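Local coordinates for protein endonuclease III (Geobacillus stearothermophilus, PDB 1ORN) that recognises damaged bases in DNA and removes them by base excision repair, as an iron-sulfur DNA glycosylase trapped here covalently on DNA, at residues Ile139-Val145 with Val164-Met169; Arg110-Leu115 with Ala126-Val130. All coordinates share one frame; numbering follows the deposited sequence.

Following the chain from the N terminus, contact 2 comes first: R110-L115 runs into the short helix 112-115, and ten residues later A126-V130 on helix 123-134 folds back on it, closing the helix-hairpin-helix. Only after this loop is complete does contact 1 begin, where I139-V145 leads into helix 143-152 and meets V164-M169 on helix 161-171 after an 18-residue excursion. The two closures are therefore in series, neither nested nor crossing. Helix 123-134 joins them, since N127 and V128 also reach residues of contact 1. Together they tie the hairpin, which probably contacts DNA as in relatives, to the segment carrying D142 and the helices beyond it.

Contact 1 (Ile139-Val145 with Val164-Met169); sequences IAVDTHV and VEKTLM. With nucleotides of chain B.
E165 OE2 is held by three groups: water 1, which bridges it to I139 N, the side-chain amide of N127, and the guanidinium of R123 in a salt bridge. Water 1 accepts from I139 N and donates to E165 OE2 at 2.8 Å. Its twin, water 2, takes the N-H of V141 and donates to E165 OE1 at 2.9 Å. With CG anti to the backbone N (chi1 -166°) and the chain extended beyond it, the carboxylate reaches both waters. Between these bridges I139 O sits over the carboxylate, 3.3 Å from E165 CD, and accepts a weak hydrogen bond from N127 ND2, the nitrogen that also bonds E165 OE2.

Below the polar layer the packing is aliphatic. I139 crosses L168 at about a right angle, and its CD1 presses tightly on L168 CB, at 3.5 Å. V141 straddles two neighbours: CG1 rests on V164, while CG2 lies 3.8 Å from E165 CB. In the first turn of helix 143-152, V145 CG1 meets L168 CD1 at 4.0 Å.

D142 caps helix 143-152. Its OD1 receives V145 N at 2.9 Å in a nearly straight bond (171°), and its OD2 receives H144 N; both donors come from above the carboxylate plane. At the same helix start, T143 N donates to OP1 of DG8 of chain B at 2.9 Å, and T143 OG1 to OP2 of DA6 of chain B.

The chemistry implies a division of labour: E165, probably kept ionised by R123, fixes the approach at 139-141, while D142 caps the helix start and T143 ties it to two DNA phosphates. D142 is probably the aspartate after which the HhH-GPD family is named.

Contact 2 (Arg110-Leu115 with Ala126-Val130); sequences RDRDEL and ANVVV
R112 and A126 bring the two backbones to 5.4 Å between their CA atoms, and R110 and V130 come to 6.1 Å by the same measure. The polar link is R112 NH1 to N127 OD1 at 2.9 Å; the donor meets a lone pair in the carbonyl plane, with an N-H...O angle of 154°. Guanidinium and amide planes are turned 51° apart. The bend at chi2 (-79°) lays R112 CD on A126 CB at 3.5 Å, and the one at chi3 turns the guanidinium toward N127. At the other edge of the guanidinium, NE and NH2 both grip D113 OD1 in a side-on salt bridge (NE to OD1 3.0 Å). With both acceptors in its plane, the group is held against rotation.

L115 is the apolar plug. Its CB lies on A126 CB, and its CD1 is pushed tightly against V130 CG1 at 3.5 Å as the two side chains slide past each other in opposite directions; CD1 also touches V129 CG1. V130 CG1 reaches back to R110 O as well, 3.6 Å away. D111 N-caps the short helix, OD2 accepting E114 N.

Both segments belong to the helix-hairpin-helix, a motif that in this family typically binds the DNA backbone; M116, L118 and V121 in its turn contribute to the sodium site. On helix 123-134, V128 and V129 pack against V40 and L37 of helix 33-43.

Contact 1 (Ile139-Val145 with Val164-Met169)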
ATOM      1  N   ILE C 139       0.196   6.182   7.319  1.00 30.13           N
ATOM      2  CA  ILE C 139       0.229   4.732   7.405  1.00 32.18           C
ATOM      3  C   ILE C 139      -0.847   4.188   6.475  1.00 31.29           C
ATOM      4  O   ILE C 139      -2.041   4.328   6.741  1.00 32.86           O
ATOM      5  CB  ILE C 139      -0.060   4.244   8.836  1.00 32.66           C
ATOM      6  CG1 ILE C 139       0.980   4.825   9.797  1.00 32.49           C
ATOM      7  CG2 ILE C 139      -0.048   2.720   8.879  1.00 34.74           C
ATOM      8  CD1 ILE C 139       0.750   4.450  11.244  1.00 36.03           C
ATOM      9  N   ALA C 140      -0.414   3.588   5.374  1.00 29.17           N
ATOM     10  CA  ALA C 140      -1.333   3.017   4.404  1.00 29.46           C
ATOM     11  C   ALA C 140      -1.675   1.606   4.862  1.00 29.83           C
ATOM     12  O   ALA C 140      -0.784   0.772   5.029  1.00 32.64           O
ATOM     13  CB  ALA C 140      -0.681   2.981   3.032  1.00 29.81           C
ATOM     14  N   VAL C 141      -2.957   1.336   5.077  1.00 27.45           N
ATOM     15  CA  VAL C 141      -3.370   0.014   5.519  1.00 26.74           C
ATOM     16  C   VAL C 141      -3.937  -0.810   4.363  1.00 28.59           C
ATOM     17  O   VAL C 141      -5.033  -0.536   3.857  1.00 28.33           O
ATOM     18  CB  VAL C 141      -4.413   0.106   6.660  1.00 27.17           C
ATOM     19  CG1 VAL C 141      -4.830  -1.301   7.108  1.00 26.51           C
ATOM     20  CG2 VAL C 141      -3.822   0.883   7.831  1.00 29.19           C
ATOM     21  N   ASP C 142      -3.162  -1.819   3.962  1.00 27.28           N
ATOM     22  CA  ASP C 142      -3.492  -2.735   2.875  1.00 29.74           C
ATOM     23  C   ASP C 142      -3.771  -4.114   3.473  1.00 27.85           C
ATOM     24  O   ASP C 142      -3.901  -4.265   4.684  1.00 26.97           O
ATOM     25  CB  ASP C 142      -2.293  -2.874   1.940  1.00 29.88           C
ATOM     26  CG  ASP C 142      -1.192  -3.725   2.554  1.00 34.14           C
ATOM     27  OD1 ASP C 142      -0.870  -3.507   3.746  1.00 31.52           O
ATOM     28  OD2 ASP C 142      -0.655  -4.615   1.857  1.00 35.31           O
ATOM     29  N   THR C 143      -3.820  -5.128   2.615  1.00 28.10           N
ATOM     30  CA  THR C 143      -4.077  -6.482   3.087  1.00 27.88           C
ATOM     31  C   THR C 143      -3.039  -6.978   4.101  1.00 27.13           C
ATOM     32  O   THR C 143      -3.398  -7.582   5.117  1.00 27.56           O
ATOM     33  CB  THR C 143      -4.161  -7.480   1.901  1.00 29.11           C
ATOM     34  OG1 THR C 143      -4.388  -8.797   2.412  1.00 29.67           O
ATOM     35  CG2 THR C 143      -2.872  -7.470   1.083  1.00 30.26           C
ATOM     36  N   HIS C 144      -1.759  -6.715   3.846  1.00 25.98           N
ATOM     37  CA  HIS C 144      -0.697  -7.174   4.749  1.00 25.95           C
ATOM     38  C   HIS C 144      -0.726  -6.479   6.107  1.00 25.83           C
ATOM     39  O   HIS C 144      -0.675  -7.136   7.150  1.00 27.35           O
ATOM     40  CB  HIS C 144       0.684  -6.975   4.108  1.00 27.52           C
ATOM     41  CG  HIS C 144       0.901  -7.779   2.860  1.00 27.97           C
ATOM     42  ND1 HIS C 144       0.915  -9.157   2.854  1.00 28.21           N
ATOM     43  CD2 HIS C 144       1.097  -7.397   1.575  1.00 28.65           C
ATOM     44  CE1 HIS C 144       1.108  -9.591   1.621  1.00 29.08           C
ATOM     45  NE2 HIS C 144       1.221  -8.544   0.824  1.00 29.90           N
ATOM     46  N   VAL C 145      -0.813  -5.153   6.101  1.00 25.62           N
ATOM     47  CA  VAL C 145      -0.843  -4.414   7.350  1.00 25.66           C
ATOM     48  C   VAL C 145      -2.040  -4.835   8.187  1.00 26.13           C
ATOM     49  O   VAL C 145      -1.909  -5.073   9.387  1.00 25.59           O
ATOM     50  CB  VAL C 145      -0.896  -2.897   7.105  1.00 26.04           C
ATOM     51  CG1 VAL C 145      -1.070  -2.157   8.431  1.00 25.55           C
ATOM     52  CG2 VAL C 145       0.387  -2.446   6.410  1.00 27.22           C
ATOM     53  N   VAL C 164      -7.626   0.373  12.139  1.00 31.65           N
ATOM     54  CA  VAL C 164      -6.262  -0.139  12.210  1.00 30.53           C
ATOM     55  C   VAL C 164      -5.301   1.036  12.091  1.00 29.25           C
ATOM     56  O   VAL C 164      -4.353   1.158  12.861  1.00 29.73           O
ATOM     57  CB  VAL C 164      -5.962  -1.137  11.061  1.00 31.22           C
ATOM     58  CG1 VAL C 164      -4.502  -1.595  11.126  1.00 31.33           C
ATOM     59  CG2 VAL C 164      -6.897  -2.327  11.149  1.00 32.45           C
ATOM     60  N   GLU C 165      -5.554   1.901  11.114  1.00 26.99           N
ATOM     61  CA  GLU C 165      -4.704   3.066  10.881  1.00 28.83           C
ATOM     62  C   GLU C 165      -4.611   3.989  12.099  1.00 29.60           C
ATOM     63  O   GLU C 165      -3.519   4.416  12.495  1.00 29.03           O
ATOM     64  CB  GLU C 165      -5.236   3.851   9.675  1.00 28.57           C
ATOM     65  CG  GLU C 165      -4.276   4.891   9.124  1.00 31.42           C
ATOM     66  CD  GLU C 165      -4.849   5.619   7.919  1.00 30.09           C
ATOM     67  OE1 GLU C 165      -5.554   4.969   7.115  1.00 30.90           O
ATOM     68  OE2 GLU C 165      -4.587   6.833   7.766  1.00 30.05           O
ATOM     69  N   LYS C 166      -5.757   4.299  12.694  1.00 32.20           N
ATOM     70  CA  LYS C 166      -5.771   5.182  13.850  1.00 33.61           C
ATOM     71  C   LYS C 166      -5.034   4.572  15.039  1.00 34.90           C
ATOM     72  O   LYS C 166      -4.341   5.280  15.767  1.00 35.67           O
ATOM     73  CB  LYS C 166      -7.215   5.550  14.217  1.00 35.62           C
ATOM     74  CG  LYS C 166      -7.897   6.384  13.134  1.00 37.73           C
ATOM     75  CD  LYS C 166      -9.181   7.048  13.605  1.00 42.13           C
ATOM     76  CE  LYS C 166     -10.282   6.060  13.915  1.00 45.15           C
ATOM     77  NZ  LYS C 166     -11.488   6.770  14.448  1.00 46.35           N
ATOM     78  N   THR C 167      -5.157   3.259  15.216  1.00 35.85           N
ATOM     79  CA  THR C 167      -4.483   2.567  16.313  1.00 36.43           C
ATOM     80  C   THR C 167      -2.973   2.718  16.178  1.00 35.78           C
ATOM     81  O   THR C 167      -2.282   3.032  17.144  1.00 35.65           O
ATOM     82  CB  THR C 167      -4.828   1.060  16.327  1.00 38.42           C
ATOM     83  OG1 THR C 167      -6.228   0.893  16.573  1.00 39.33           O
ATOM     84  CG2 THR C 167      -4.039   0.336  17.412  1.00 39.50           C
ATOM     85  N   LEU C 168      -2.463   2.504  14.971  1.00 34.98           N
ATOM     86  CA  LEU C 168      -1.030   2.618  14.726  1.00 35.75           C
ATOM     87  C   LEU C 168      -0.530   4.055  14.875  1.00 35.29           C
ATOM     88  O   LEU C 168       0.557   4.286  15.404  1.00 36.30           O
ATOM     89  CB  LEU C 168      -0.704   2.087  13.328  1.00 36.67           C
ATOM     90  CG  LEU C 168      -0.941   0.582  13.175  1.00 37.27           C
ATOM     91  CD1 LEU C 168      -0.892   0.186  11.709  1.00 38.63           C
ATOM     92  CD2 LEU C 168       0.109  -0.174  13.981  1.00 37.67           C
ATOM     93  N   MET C 169      -1.317   5.018  14.411  1.00 33.17           N
ATOM     94  CA  MET C 169      -0.917   6.418  14.506  1.00 34.99           C
ATOM     95  C   MET C 169      -0.742   6.873  15.953  1.00 37.44           C
ATOM     96  O   MET C 169       0.098   7.725  16.241  1.00 38.04           O
ATOM     97  CB  MET C 169      -1.929   7.323  13.798  1.00 34.19           C
ATOM     98  CG  MET C 169      -1.887   7.230  12.276  1.00 32.85           C
ATOM     99  SD  MET C 169      -2.720   8.616  11.464  1.00 31.89           S
ATOM    100  CE  MET C 169      -4.439   8.130  11.615  1.00 28.02           C
TER
ATOM    101  P    DG B   8      -4.143  -4.567  -1.492  1.00 25.40           P
ATOM    102  OP1  DG B   8      -4.661  -4.942  -0.154  1.00 26.35           O
ATOM    103  OP2  DG B   8      -4.017  -5.614  -2.550  1.00 25.86           O
ATOM    104  O5'  DG B   8      -5.046  -3.401  -2.088  1.00 26.13           O
ATOM    105  C5'  DG B   8      -5.620  -2.405  -1.242  1.00 24.63           C
ATOM    106  C4'  DG B   8      -6.443  -1.459  -2.081  1.00 24.84           C
ATOM    107  O4'  DG B   8      -7.437  -2.207  -2.819  1.00 27.46           O
ATOM    108  C3'  DG B   8      -7.195  -0.345  -1.359  1.00 24.59           C
ATOM    109  O3'  DG B   8      -7.086   0.803  -2.200  1.00 24.55           O
ATOM    110  C2'  DG B   8      -8.621  -0.877  -1.279  1.00 23.81           C
ATOM    111  C1'  DG B   8      -8.744  -1.723  -2.539  1.00 26.51           C
ATOM    112  N9   DG B   8      -9.614  -2.890  -2.424  1.00 24.78           N
ATOM    113  C8   DG B   8      -9.793  -3.695  -1.325  1.00 26.76           C
ATOM    114  N7   DG B   8     -10.592  -4.704  -1.555  1.00 29.94           N
ATOM    115  C5   DG B   8     -10.971  -4.549  -2.882  1.00 29.13           C
ATOM    116  C6   DG B   8     -11.822  -5.350  -3.702  1.00 31.42           C
ATOM    117  O6   DG B   8     -12.402  -6.402  -3.416  1.00 34.00           O
ATOM    118  N1   DG B   8     -11.952  -4.815  -4.979  1.00 31.15           N
ATOM    119  C2   DG B   8     -11.337  -3.666  -5.419  1.00 31.54           C
ATOM    120  N2   DG B   8     -11.594  -3.306  -6.685  1.00 30.91           N
ATOM    121  N3   DG B   8     -10.528  -2.924  -4.671  1.00 30.12           N
ATOM    122  C4   DG B   8     -10.393  -3.421  -3.425  1.00 29.88           C
ATOM    123  P    DA B   6      -2.663 -11.556   0.440  1.00 30.94           P
ATOM    124  OP1  DA B   6      -1.571 -11.507   1.442  1.00 29.61           O
ATOM    125  OP2  DA B   6      -4.003 -11.011   0.781  1.00 33.38           O
ATOM    126  O5'  DA B   6      -2.137 -10.859  -0.893  1.00 32.57           O
ATOM    127  C5'  DA B   6      -0.889 -11.260  -1.463  1.00 30.35           C
ATOM    128  C4'  DA B   6      -0.649 -10.560  -2.780  1.00 29.42           C
ATOM    129  O4'  DA B   6      -1.581 -11.031  -3.781  1.00 30.98           O
ATOM    130  C3'  DA B   6      -0.783  -9.036  -2.755  1.00 29.41           C
ATOM    131  O3'  DA B   6       0.237  -8.475  -3.579  1.00 26.88           O
ATOM    132  C2'  DA B   6      -2.134  -8.797  -3.408  1.00 29.03           C
ATOM    133  C1'  DA B   6      -2.181  -9.923  -4.429  1.00 31.04           C
ATOM    134  N9   DA B   6      -3.517 -10.335  -4.856  1.00 31.63           N
ATOM    135  C8   DA B   6      -4.646 -10.467  -4.086  1.00 33.02           C
ATOM    136  N7   DA B   6      -5.690 -10.895  -4.750  1.00 31.94           N
ATOM    137  C5   DA B   6      -5.221 -11.051  -6.046  1.00 31.98           C
ATOM    138  C6   DA B   6      -5.840 -11.486  -7.233  1.00 33.92           C
ATOM    139  N6   DA B   6      -7.119 -11.870  -7.307  1.00 33.40           N
ATOM    140  N1   DA B   6      -5.089 -11.519  -8.355  1.00 32.43           N
ATOM    141  C2   DA B   6      -3.808 -11.142  -8.280  1.00 33.42           C
ATOM    142  N3   DA B   6      -3.114 -10.719  -7.228  1.00 32.89           N
ATOM    143  C4   DA B   6      -3.887 -10.697  -6.128  1.00 31.81           C
TER
HETATM  144  O   HOH W   1      -1.954   7.753   8.256  1.00 32.24           O
HETATM  145  O   HOH W   2      -4.739   3.567   4.654  1.00 25.45           O

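Contact 2 (Arg110-Leu115 with Ala126-Val130)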
ATOM      1  N   ARG C 110      -0.306  17.230  -3.480  1.00 37.29           N
ATOM      2  CA  ARG C 110       0.416  16.690  -2.335  1.00 39.58           C
ATOM      3  C   ARG C 110      -0.458  16.467  -1.109  1.00 39.93           C
ATOM      4  O   ARG C 110       0.008  15.968  -0.086  1.00 40.71           O
ATOM      5  CB  ARG C 110       1.589  17.614  -1.989  1.00 41.15           C
ATOM      6  CG  ARG C 110       2.560  17.782  -3.148  1.00 45.37           C
ATOM      7  CD  ARG C 110       3.840  18.511  -2.755  1.00 47.69           C
ATOM      8  NE  ARG C 110       4.790  18.530  -3.867  1.00 51.11           N
ATOM      9  CZ  ARG C 110       6.032  18.998  -3.790  1.00 52.56           C
ATOM     10  NH1 ARG C 110       6.490  19.493  -2.648  1.00 52.27           N
ATOM     11  NH2 ARG C 110       6.820  18.966  -4.856  1.00 54.20           N
ATOM     12  N   ASP C 111      -1.731  16.829  -1.220  1.00 40.50           N
ATOM     13  CA  ASP C 111      -2.668  16.659  -0.115  1.00 39.77           C
ATOM     14  C   ASP C 111      -3.383  15.311  -0.210  1.00 37.09           C
ATOM     15  O   ASP C 111      -3.908  14.951  -1.259  1.00 37.03           O
ATOM     16  CB  ASP C 111      -3.696  17.785  -0.128  1.00 43.00           C
ATOM     17  CG  ASP C 111      -4.719  17.640   0.968  1.00 45.25           C
ATOM     18  OD1 ASP C 111      -4.345  17.797   2.148  1.00 48.35           O
ATOM     19  OD2 ASP C 111      -5.893  17.358   0.650  1.00 47.63           O
ATOM     20  N   ARG C 112      -3.414  14.581   0.900  1.00 35.92           N
ATOM     21  CA  ARG C 112      -4.043  13.264   0.955  1.00 34.27           C
ATOM     22  C   ARG C 112      -5.543  13.317   0.617  1.00 34.18           C
ATOM     23  O   ARG C 112      -6.032  12.546  -0.211  1.00 31.38           O
ATOM     24  CB  ARG C 112      -3.806  12.669   2.349  1.00 35.50           C
ATOM     25  CG  ARG C 112      -3.887  11.153   2.433  1.00 37.54           C
ATOM     26  CD  ARG C 112      -5.322  10.692   2.464  1.00 38.21           C
ATOM     27  NE  ARG C 112      -6.055  11.328   3.553  1.00 40.11           N
ATOM     28  CZ  ARG C 112      -5.817  11.128   4.847  1.00 39.95           C
ATOM     29  NH1 ARG C 112      -4.856  10.298   5.234  1.00 41.94           N
ATOM     30  NH2 ARG C 112      -6.540  11.767   5.758  1.00 40.44           N
ATOM     31  N   ASP C 113      -6.272  14.236   1.240  1.00 32.13           N
ATOM     32  CA  ASP C 113      -7.700  14.354   0.968  1.00 34.35           C
ATOM     33  C   ASP C 113      -7.987  14.795  -0.459  1.00 32.88           C
ATOM     34  O   ASP C 113      -9.025  14.443  -1.020  1.00 34.89           O
ATOM     35  CB  ASP C 113      -8.357  15.313   1.965  1.00 38.99           C
ATOM     36  CG  ASP C 113      -8.585  14.669   3.321  1.00 42.88           C
ATOM     37  OD1 ASP C 113      -8.012  13.584   3.570  1.00 43.97           O
ATOM     38  OD2 ASP C 113      -9.333  15.246   4.140  1.00 45.22           O
ATOM     39  N   GLU C 114      -7.084  15.567  -1.057  1.00 31.38           N
ATOM     40  CA  GLU C 114      -7.291  15.988  -2.436  1.00 30.73           C
ATOM     41  C   GLU C 114      -7.055  14.787  -3.351  1.00 27.79           C
ATOM     42  O   GLU C 114      -7.767  14.598  -4.331  1.00 27.75           O
ATOM     43  CB  GLU C 114      -6.345  17.125  -2.826  1.00 33.87           C
ATOM     44  CG  GLU C 114      -6.677  18.478  -2.187  1.00 39.55           C
ATOM     45  CD  GLU C 114      -8.129  18.895  -2.399  1.00 44.06           C
ATOM     46  OE1 GLU C 114      -8.628  18.816  -3.543  1.00 45.36           O
ATOM     47  OE2 GLU C 114      -8.773  19.313  -1.414  1.00 49.20           O
ATOM     48  N   LEU C 115      -6.057  13.968  -3.027  1.00 27.42           N
ATOM     49  CA  LEU C 115      -5.777  12.792  -3.847  1.00 26.15           C
ATOM     50  C   LEU C 115      -6.983  11.853  -3.862  1.00 26.47           C
ATOM     51  O   LEU C 115      -7.283  11.240  -4.880  1.00 23.88           O
ATOM     52  CB  LEU C 115      -4.554  12.036  -3.318  1.00 26.81           C
ATOM     53  CG  LEU C 115      -3.190  12.677  -3.587  1.00 29.09           C
ATOM     54  CD1 LEU C 115      -2.125  11.998  -2.739  1.00 32.06           C
ATOM     55  CD2 LEU C 115      -2.857  12.576  -5.069  1.00 29.85           C
ATOM     56  N   ALA C 126      -3.931   7.015  -1.492  1.00 22.01           N
ATOM     57  CA  ALA C 126      -3.508   8.376  -1.174  1.00 23.63           C
ATOM     58  C   ALA C 126      -2.385   8.398  -0.130  1.00 24.14           C
ATOM     59  O   ALA C 126      -1.438   9.173  -0.251  1.00 25.98           O
ATOM     60  CB  ALA C 126      -4.700   9.203  -0.687  1.00 23.79           C
ATOM     61  N   ASN C 127      -2.488   7.557   0.892  1.00 23.26           N
ATOM     62  CA  ASN C 127      -1.450   7.501   1.920  1.00 24.12           C
ATOM     63  C   ASN C 127      -0.105   7.041   1.368  1.00 23.47           C
ATOM     64  O   ASN C 127       0.939   7.566   1.762  1.00 24.68           O
ATOM     65  CB  ASN C 127      -1.870   6.592   3.076  1.00 24.72           C
ATOM     66  CG  ASN C 127      -2.830   7.287   4.040  1.00 26.90           C
ATOM     67  OD1 ASN C 127      -3.032   8.497   3.958  1.00 30.04           O
ATOM     68  ND2 ASN C 127      -3.411   6.525   4.957  1.00 27.70           N
ATOM     69  N   VAL C 128      -0.112   6.053   0.479  1.00 22.64           N
ATOM     70  CA  VAL C 128       1.150   5.590  -0.097  1.00 23.23           C
ATOM     71  C   VAL C 128       1.796   6.722  -0.876  1.00 24.01           C
ATOM     72  O   VAL C 128       2.993   6.986  -0.729  1.00 25.09           O
ATOM     73  CB  VAL C 128       0.952   4.393  -1.052  1.00 23.41           C
ATOM     74  CG1 VAL C 128       2.240   4.125  -1.826  1.00 25.89           C
ATOM     75  CG2 VAL C 128       0.550   3.168  -0.262  1.00 26.38           C
ATOM     76  N   VAL C 129       1.005   7.401  -1.699  1.00 22.86           N
ATOM     77  CA  VAL C 129       1.527   8.488  -2.506  1.00 24.91           C
ATOM     78  C   VAL C 129       2.105   9.647  -1.686  1.00 26.91           C
ATOM     79  O   VAL C 129       3.239  10.067  -1.935  1.00 25.89           O
ATOM     80  CB  VAL C 129       0.445   9.019  -3.481  1.00 26.16           C
ATOM     81  CG1 VAL C 129       0.964  10.246  -4.248  1.00 26.79           C
ATOM     82  CG2 VAL C 129       0.074   7.914  -4.461  1.00 24.95           C
ATOM     83  N   VAL C 130       1.362  10.161  -0.707  1.00 24.27           N
ATOM     84  CA  VAL C 130       1.899  11.284   0.062  1.00 26.56           C
ATOM     85  C   VAL C 130       3.132  10.896   0.867  1.00 28.98           C
ATOM     86  O   VAL C 130       4.040  11.710   1.057  1.00 28.82           O
ATOM     87  CB  VAL C 130       0.840  11.906   1.015  1.00 27.22           C
ATOM     88  CG1 VAL C 130      -0.357  12.369   0.209  1.00 29.68           C
ATOM     89  CG2 VAL C 130       0.428  10.913   2.090  1.00 25.73           C
TER